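Side-chain contacts in dTDP-4-dehydrorhamnose reductase (Sulfolobus tokodaii, PDB 2GGS), which binds NADPH and probably reduces dTDP-4-dehydrorhamnose in the making of dTDP-rhamnose: residues A[162-165]-A[166-170]; A[210-214]-A[215-219]; A[234-237]-A[238-242]. One frame throughout, in Å; residues are numbered along the deposited sequence.

Contact 1. Residues A[162-165]-A[166-170]; sequences IYVY and KTLKE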
loop_
_atom_site.group_PDB
_atom_site.type_symbol
_atom_site.label_atom_id
_atom_site.label_comp_id
_atom_site.label_asym_id
_atom_site.label_seq_id
_atom_site.Cartn_x
_atom_site.Cartn_y
_atom_site.Cartn_z
ATOM N N ILE A 162 -8.292 -5.105 11.371
ATOM C CA ILE A 162 -8.348 -6.539 11.612
ATOM C C ILE A 162 -7.745 -6.933 12.956
ATOM O O ILE A 162 -8.354 -7.733 13.696
ATOM C CB ILE A 162 -7.759 -7.333 10.411
ATOM C CG1 ILE A 162 -8.886 -7.600 9.425
ATOM C CG2 ILE A 162 -7.180 -8.677 10.878
ATOM C CD1 ILE A 162 -9.880 -8.665 9.937
ATOM N N TYR A 163 -6.579 -6.382 13.284
ATOM C CA TYR A 163 -5.965 -6.581 14.591
ATOM C C TYR A 163 -6.959 -6.173 15.693
ATOM O O TYR A 163 -7.147 -6.910 16.659
ATOM C CB TYR A 163 -4.669 -5.791 14.723
ATOM C CG TYR A 163 -4.273 -5.498 16.143
ATOM C CD1 TYR A 163 -3.683 -6.486 16.964
ATOM C CD2 TYR A 163 -4.484 -4.238 16.677
ATOM C CE1 TYR A 163 -3.325 -6.197 18.290
ATOM C CE2 TYR A 163 -4.134 -3.939 17.979
ATOM C CZ TYR A 163 -3.556 -4.920 18.788
ATOM O OH TYR A 163 -3.229 -4.555 20.088
ATOM N N VAL A 164 -7.618 -5.027 15.522
ATOM C CA VAL A 164 -8.633 -4.576 16.503
ATOM C C VAL A 164 -9.776 -5.584 16.640
ATOM O O VAL A 164 -10.150 -5.975 17.763
ATOM C CB VAL A 164 -9.251 -3.192 16.142
ATOM C CG1 VAL A 164 -10.337 -2.829 17.139
ATOM C CG2 VAL A 164 -8.196 -2.093 16.160
ATOM N N TYR A 165 -10.350 -5.990 15.507
ATOM C CA TYR A 165 -11.529 -6.884 15.493
ATOM C C TYR A 165 -11.195 -8.196 16.188
ATOM O O TYR A 165 -11.939 -8.636 17.081
ATOM C CB TYR A 165 -12.045 -7.150 14.063
ATOM C CG TYR A 165 -13.290 -8.039 13.989
ATOM C CD1 TYR A 165 -14.576 -7.506 14.116
ATOM C CD2 TYR A 165 -13.172 -9.405 13.800
ATOM C CE1 TYR A 165 -15.719 -8.333 14.056
ATOM C CE2 TYR A 165 -14.283 -10.234 13.733
ATOM C CZ TYR A 165 -15.553 -9.702 13.865
ATOM O OH TYR A 165 -16.635 -10.552 13.801
ATOM N N LYS A 166 -10.080 -8.809 15.786
ATOM C CA LYS A 166 -9.669 -10.124 16.326
ATOM C C LYS A 166 -9.297 -10.035 17.799
ATOM O O LYS A 166 -9.705 -10.885 18.585
ATOM C CB LYS A 166 -8.520 -10.756 15.510
ATOM C CG LYS A 166 -8.702 -10.640 13.993
ATOM C CD LYS A 166 -8.050 -11.762 13.185
ATOM C CE LYS A 166 -9.115 -12.577 12.442
ATOM N NZ LYS A 166 -8.558 -13.320 11.258
ATOM N N THR A 167 -8.549 -9.001 18.181
ATOM C CA THR A 167 -8.123 -8.811 19.569
ATOM C C THR A 167 -9.322 -8.581 20.511
ATOM O O THR A 167 -9.436 -9.266 21.550
ATOM C CB THR A 167 -7.101 -7.661 19.673
ATOM O OG1 THR A 167 -5.958 -7.987 18.878
ATOM C CG2 THR A 167 -6.648 -7.411 21.103
ATOM N N LEU A 168 -10.207 -7.643 20.143
ATOM C CA LEU A 168 -11.352 -7.283 21.000
ATOM C C LEU A 168 -12.362 -8.400 21.122
ATOM O O LEU A 168 -12.954 -8.559 22.183
ATOM C CB LEU A 168 -12.069 -6.004 20.523
ATOM C CG LEU A 168 -11.277 -4.690 20.540
ATOM C CD1 LEU A 168 -12.169 -3.506 20.097
ATOM C CD2 LEU A 168 -10.638 -4.408 21.900
ATOM N N LYS A 169 -12.545 -9.156 20.036
ATOM C CA LYS A 169 -13.472 -10.291 19.969
ATOM C C LYS A 169 -13.067 -11.350 20.994
ATOM O O LYS A 169 -13.934 -11.974 21.616
ATOM C CB LYS A 169 -13.459 -10.882 18.551
ATOM C CG LYS A 169 -14.565 -11.876 18.224
ATOM C CD LYS A 169 -14.252 -12.591 16.915
ATOM C CE LYS A 169 -14.882 -13.975 16.855
ATOM N NZ LYS A 169 -16.352 -13.985 16.610
ATOM N N GLU A 170 -11.756 -11.522 21.186
ATOM C CA GLU A 170 -11.237 -12.509 22.141
ATOM C C GLU A 170 -11.117 -11.913 23.556
ATOM O O GLU A 170 -10.534 -12.533 24.463
ATOM C CB GLU A 170 -9.927 -13.186 21.633
ATOM C CG GLU A 170 -8.640 -12.333 21.745
ATOM C CD GLU A 170 -7.414 -12.893 20.965
ATOM O OE1 GLU A 170 -6.951 -14.017 21.273
ATOM O OE2 GLU A 170 -6.882 -12.190 20.061
#
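Tyr163 and Thr167, one helical turn apart, show how a single carbonyl can serve two donors of the same residue. Tyr163 O accepts the backbone N of Thr167 and also its hydroxyl, OG1, which lies 2.7 Å from that oxygen. The two donors arrive from opposite faces of the carbonyl plane, the hydroxyl tilted 33° from it; the hydroxyl bond holds the threonine side chain in its rotation, while the N-H bond is the ordinary helical one. With OG1 anti to its own carbonyl carbon (chi1 -60°), the hydroxyl is turned back along the helix and also comes within 3.2 Å of Tyr163 CE1.

The other polar links are the i to i+4 bonds of an alpha helix: Lys166 N to Ile162 O, Leu168 N to Val164 O and Lys169 N to Tyr165 O. They belong to helix 160-169 of this Rossmann-type reductase, which ends here, Glu170 being the first residue to leave helical geometry.

Apolar contacts follow the same spacing. Val164 and Leu168 lie side by side, CG1 of the valine 3.5 Å from CD1 of the leucine, on a flank that packs against helix 214-224. On another flank, Lys169 runs alongside Tyr165 and brings its CD to 4.0 Å from ring atom CE2. Lys166 crosses Ile162 with its aliphatic part, CD meeting CG2 at 3.9 Å. The ring of Tyr165 meets that of Phe225 edge-to-face, while Tyr163 reaches strand 174-177.

Contact 2. Residues A[210-214]-A[215-219]; sequences ERISR and FELAL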
loop_
_atom_site.group_PDB
_atom_site.type_symbol
_atom_site.label_atom_id
_atom_site.label_comp_id
_atom_site.label_asym_id
_atom_site.label_seq_id
_atom_site.Cartn_x
_atom_site.Cartn_y
_atom_site.Cartn_z
ATOM N N GLU A 210 -10.047 9.034 4.937
ATOM C CA GLU A 210 -10.195 10.247 5.743
ATOM C C GLU A 210 -9.264 10.151 6.950
ATOM O O GLU A 210 -9.029 9.055 7.492
ATOM C CB GLU A 210 -11.653 10.366 6.219
ATOM C CG GLU A 210 -12.674 10.473 5.114
ATOM C CD GLU A 210 -13.058 11.920 4.837
ATOM O OE1 GLU A 210 -13.833 12.142 3.889
ATOM O OE2 GLU A 210 -12.560 12.833 5.540
ATOM N N ARG A 211 -8.720 11.293 7.373
ATOM C CA ARG A 211 -7.853 11.345 8.555
ATOM C C ARG A 211 -8.596 10.855 9.815
ATOM O O ARG A 211 -9.693 11.335 10.105
ATOM C CB ARG A 211 -7.363 12.772 8.782
ATOM C CG ARG A 211 -6.533 12.977 10.085
ATOM C CD ARG A 211 -6.064 14.460 10.128
ATOM N NE ARG A 211 -5.222 14.783 11.275
ATOM C CZ ARG A 211 -5.671 15.099 12.489
ATOM N NH1 ARG A 211 -6.972 15.156 12.730
ATOM N NH2 ARG A 211 -4.801 15.398 13.453
ATOM N N ILE A 212 -8.004 9.908 10.544
ATOM C CA ILE A 212 -8.605 9.377 11.759
ATOM C C ILE A 212 -7.517 8.905 12.703
ATOM O O ILE A 212 -6.427 8.533 12.263
ATOM C CB ILE A 212 -9.600 8.203 11.422
ATOM C CG1 ILE A 212 -10.568 7.890 12.579
ATOM C CG2 ILE A 212 -8.811 6.934 11.005
ATOM C CD1 ILE A 212 -11.642 6.828 12.233
ATOM N N SER A 213 -7.796 8.956 14.010
ATOM C CA SER A 213 -6.850 8.441 14.989
ATOM C C SER A 213 -7.029 6.931 15.121
ATOM O O SER A 213 -8.123 6.391 14.873
ATOM C CB SER A 213 -7.034 9.166 16.354
ATOM O OG SER A 213 -8.221 8.735 17.015
ATOM N N ARG A 214 -5.972 6.222 15.538
ATOM C CA ARG A 214 -6.143 4.787 15.750
ATOM C C ARG A 214 -7.178 4.504 16.831
ATOM O O ARG A 214 -7.929 3.534 16.746
ATOM C CB ARG A 214 -4.807 4.159 16.165
ATOM C CG ARG A 214 -3.911 3.784 14.977
ATOM C CD ARG A 214 -3.112 4.912 14.478
ATOM N NE ARG A 214 -2.073 4.481 13.520
ATOM C CZ ARG A 214 -1.333 5.311 12.799
ATOM N NH1 ARG A 214 -1.508 6.627 12.883
ATOM N NH2 ARG A 214 -0.414 4.819 11.976
ATOM N N PHE A 215 -7.187 5.360 17.853
ATOM C CA PHE A 215 -8.087 5.201 19.001
ATOM C C PHE A 215 -9.535 5.283 18.539
ATOM O O PHE A 215 -10.350 4.398 18.833
ATOM C CB PHE A 215 -7.786 6.279 20.044
ATOM C CG PHE A 215 -8.521 6.086 21.372
ATOM C CD1 PHE A 215 -8.364 4.913 22.107
ATOM C CD2 PHE A 215 -9.315 7.103 21.886
ATOM C CE1 PHE A 215 -9.031 4.712 23.342
ATOM C CE2 PHE A 215 -9.988 6.930 23.119
ATOM C CZ PHE A 215 -9.818 5.725 23.849
ATOM N N GLU A 216 -9.858 6.328 17.784
ATOM C CA GLU A 216 -11.248 6.457 17.371
ATOM C C GLU A 216 -11.595 5.271 16.474
ATOM O O GLU A 216 -12.674 4.691 16.589
ATOM C CB GLU A 216 -11.547 7.783 16.669
ATOM C CG GLU A 216 -13.015 7.827 16.212
ATOM C CD GLU A 216 -13.421 9.024 15.367
ATOM O OE1 GLU A 216 -12.549 9.676 14.761
ATOM O OE2 GLU A 216 -14.666 9.274 15.285
ATOM N N LEU A 217 -10.666 4.903 15.580
ATOM C CA LEU A 217 -10.948 3.809 14.651
ATOM C C LEU A 217 -11.244 2.510 15.391
ATOM O O LEU A 217 -12.205 1.815 15.069
ATOM C CB LEU A 217 -9.789 3.620 13.658
ATOM C CG LEU A 217 -9.925 2.494 12.626
ATOM C CD1 LEU A 217 -11.233 2.616 11.856
ATOM C CD2 LEU A 217 -8.761 2.546 11.670
ATOM N N ALA A 218 -10.433 2.226 16.412
ATOM C CA ALA A 218 -10.558 1.010 17.196
ATOM C C ALA A 218 -11.909 0.985 17.923
ATOM O O ALA A 218 -12.595 -0.026 17.908
ATOM C CB ALA A 218 -9.404 0.911 18.180
ATOM N N LEU A 219 -12.283 2.124 18.509
ATOM C CA LEU A 219 -13.551 2.232 19.240
ATOM C C LEU A 219 -14.769 2.188 18.314
ATOM O O LEU A 219 -15.818 1.650 18.714
ATOM C CB LEU A 219 -13.588 3.493 20.105
ATOM C CG LEU A 219 -12.694 3.503 21.341
ATOM C CD1 LEU A 219 -12.753 4.837 22.077
ATOM C CD2 LEU A 219 -13.063 2.379 22.296
HETATM O O HOH W 1 -10.023 10.519 14.987
#
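Between Ser213 and Glu216 the backbone passes from the short strand 212-213 into helix 214-224, with Ser213 at the N-cap. Its carbonyl oxygen already takes the first regular helical bond, from Leu217 N at 3.0 Å, and Arg214 O follows by accepting from Ala218 N at 2.8 Å.

The side chain of Ser213 completes the start of the helix. OG accepts the N-H of Glu216 at 3.0 Å in a nearly straight bond, with an angle of 164° at the hydrogen. Its chi1 of 73° places the hydroxyl between the backbone N and the carbonyl carbon, from where it faces the N-H of Glu216 three residues further on. Glu216 is tied to the same serine a second time: one water donates to Glu216 OE1 at 2.7 Å and accepts from Ser213 N at 2.9 Å. The glutamate side chain, extended beyond CG, crosses Ile212 at about a right angle and lays OE1 3.4 Å from the isoleucine CG1. Ile212 then reaches on to the next residue of the helix, CD1 touching Leu217 CB at 4.0 Å.

Around the junction, Ile212 pairs through its backbone with Tyr181 of strand 180-181, and the guanidinium of Arg214 makes a cation-pi contact with the ring of Tyr181. The chemistry is that of a classic N-cap: a serine oxygen satisfies an amide in the first turn that has no preceding helical carbonyl to bond. The carboxylate of Glu216, lying close to the positive end of the helix dipole, would probably be favoured in its ionised form.

Contact 3. Residues A[234-237]-A[238-242]; sequences VDEV and RGWIA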
loop_
_atom_site.group_PDB
_atom_site.type_symbol
_atom_site.label_atom_id
_atom_site.label_comp_id
_atom_site.label_asym_id
_atom_site.label_seq_id
_atom_site.Cartn_x
_atom_site.Cartn_y
_atom_site.Cartn_z
ATOM N N VAL A 234 -2.104 4.510 23.628
ATOM C CA VAL A 234 -0.753 4.628 24.202
ATOM C C VAL A 234 0.105 5.594 23.360
ATOM O O VAL A 234 -0.054 5.657 22.137
ATOM C CB VAL A 234 -0.077 3.235 24.340
ATOM C CG1 VAL A 234 -0.829 2.352 25.322
ATOM C CG2 VAL A 234 0.012 2.517 23.009
ATOM N N ASP A 235 1.005 6.348 24.005
ATOM C CA ASP A 235 1.892 7.280 23.280
ATOM C C ASP A 235 2.820 6.484 22.394
ATOM O O ASP A 235 3.135 6.885 21.264
ATOM C CB ASP A 235 2.746 8.111 24.247
ATOM C CG ASP A 235 1.961 9.165 24.952
ATOM O OD1 ASP A 235 1.137 9.837 24.296
ATOM O OD2 ASP A 235 2.189 9.341 26.173
ATOM N N GLU A 236 3.249 5.350 22.932
ATOM C CA GLU A 236 4.064 4.391 22.218
ATOM C C GLU A 236 3.554 2.990 22.490
ATOM O O GLU A 236 3.181 2.665 23.615
ATOM C CB GLU A 236 5.539 4.543 22.620
ATOM C CG GLU A 236 6.212 5.779 22.013
ATOM C CD GLU A 236 6.130 5.787 20.486
ATOM O OE1 GLU A 236 6.143 4.680 19.882
ATOM O OE2 GLU A 236 6.042 6.889 19.890
ATOM N N VAL A 237 3.505 2.172 21.444
ATOM C CA VAL A 237 3.054 0.801 21.559
ATOM C C VAL A 237 4.246 -0.029 22.048
ATOM O O VAL A 237 5.366 0.120 21.549
ATOM C CB VAL A 237 2.512 0.275 20.202
ATOM C CG1 VAL A 237 2.081 -1.177 20.294
ATOM C CG2 VAL A 237 1.350 1.162 19.709
ATOM N N ARG A 238 4.006 -0.882 23.037
ATOM C CA ARG A 238 5.059 -1.749 23.555
ATOM C C ARG A 238 5.264 -2.921 22.597
ATOM O O ARG A 238 4.299 -3.521 22.089
ATOM C CB ARG A 238 4.726 -2.221 24.982
ATOM C CG ARG A 238 3.598 -3.259 25.058
ATOM C CD ARG A 238 2.666 -3.062 26.267
ATOM N NE ARG A 238 1.732 -4.180 26.424
ATOM C CZ ARG A 238 0.888 -4.323 27.441
ATOM N NH1 ARG A 238 0.841 -3.407 28.403
ATOM N NH2 ARG A 238 0.080 -5.380 27.493
ATOM N N GLY A 239 6.525 -3.227 22.328
ATOM C CA GLY A 239 6.850 -4.263 21.369
ATOM C C GLY A 239 7.332 -3.698 20.045
ATOM O O GLY A 239 8.110 -4.352 19.352
ATOM N N TRP A 240 6.869 -2.495 19.695
ATOM C CA TRP A 240 7.301 -1.830 18.457
ATOM C C TRP A 240 8.807 -1.569 18.458
ATOM O O TRP A 240 9.363 -1.079 19.454
ATOM C CB TRP A 240 6.527 -0.518 18.234
ATOM C CG TRP A 240 5.185 -0.717 17.557
ATOM C CD1 TRP A 240 4.613 -1.904 17.235
ATOM C CD2 TRP A 240 4.248 0.300 17.162
ATOM N NE1 TRP A 240 3.386 -1.704 16.643
ATOM C CE2 TRP A 240 3.142 -0.357 16.585
ATOM C CE3 TRP A 240 4.242 1.702 17.234
ATOM C CZ2 TRP A 240 2.033 0.339 16.062
ATOM C CZ3 TRP A 240 3.129 2.400 16.711
ATOM C CH2 TRP A 240 2.048 1.713 16.139
ATOM N N ILE A 241 9.468 -1.944 17.363
ATOM C CA ILE A 241 10.880 -1.611 17.161
ATOM C C ILE A 241 10.997 -0.248 16.459
ATOM O O ILE A 241 11.722 0.633 16.913
ATOM C CB ILE A 241 11.657 -2.726 16.386
ATOM C CG1 ILE A 241 11.754 -4.014 17.215
ATOM C CG2 ILE A 241 13.064 -2.266 16.026
ATOM C CD1 ILE A 241 10.889 -5.145 16.723
ATOM N N ALA A 242 10.272 -0.072 15.362
ATOM C CA ALA A 242 10.359 1.178 14.595
ATOM C C ALA A 242 9.495 2.301 15.171
ATOM O O ALA A 242 8.484 2.033 15.809
ATOM C CB ALA A 242 9.989 0.911 13.135
HETATM O O HOH W 2 8.145 2.559 18.475
#
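Val237 lies against one face of the Trp240 indole, an example of a beta turn whose first and last residues meet through their side chains. The turn, type II, runs from Val237 to Trp240. At its third position Gly239 has a positive phi, at which a side chain would be forced against the carbonyl oxygen of Arg238.

The two valine branches divide the indole between them. With CG1 anti to the backbone N (chi1 178°), CG2 is carried over the six-membered ring, 3.5 Å from its centroid and only 6° off the ring normal, a nearly ideal CH-pi contact. CB sits above the middle of the bicyclic system, 3.5 Å from CD2. CG1 reaches the pyrrole side, 3.9 Å from NE1. The tryptophan meets this surface because its CG stands anti to its own carbonyl carbon (chi1 -84°), sending the ring back across the turn. Arg244 adds a cation-pi contact to Trp240. Substituting an alanine at Trp240 would probably strip Val237 of the flat surface on which CB and both methyls rest and leave Arg244 without its cation-pi partner.

Glu236 approaches differently, its OE1 lying near the ring plane at the edge, 4.4 Å from CE3. The same oxygen is 3.2 Å from a water that also lies 2.7 Å from Ala242 O, spanning the two arms of the loop.

This loop follows strand 231-234, and Phe177 of the adjacent strand 174-177 touches Glu236, Val237 and the indole. Beyond the turn, Asp71 of helix 70-75 accepts hydrogen bonds from the backbone N of both Ile241 and Ala242, joining the far end of the loop to that helix.

Overall arrangement
The three contacts follow one another along the chain and lie on the same side of its centre. Contacts 1 and 2 touch directly, Val164 CG1 lying 3.7 Å from Ala218 O where helix 160-169 meets helix 214-224; their centres are 15 Å apart. Contact 3 touches neither, its nearest atoms staying about 6 Å from each, yet strand 231-234, which leads into it, packs against Phe215, Ala218 and Leu219 of contact 2. All three stand back from the bound NADPH: the Arg214 side chain is about 8 Å from it, and those of Ile162 and Trp240 about 11 Å. The side chain of Ile162 is nonetheless about 5 Å from that of Lys158, which binds the cofactor.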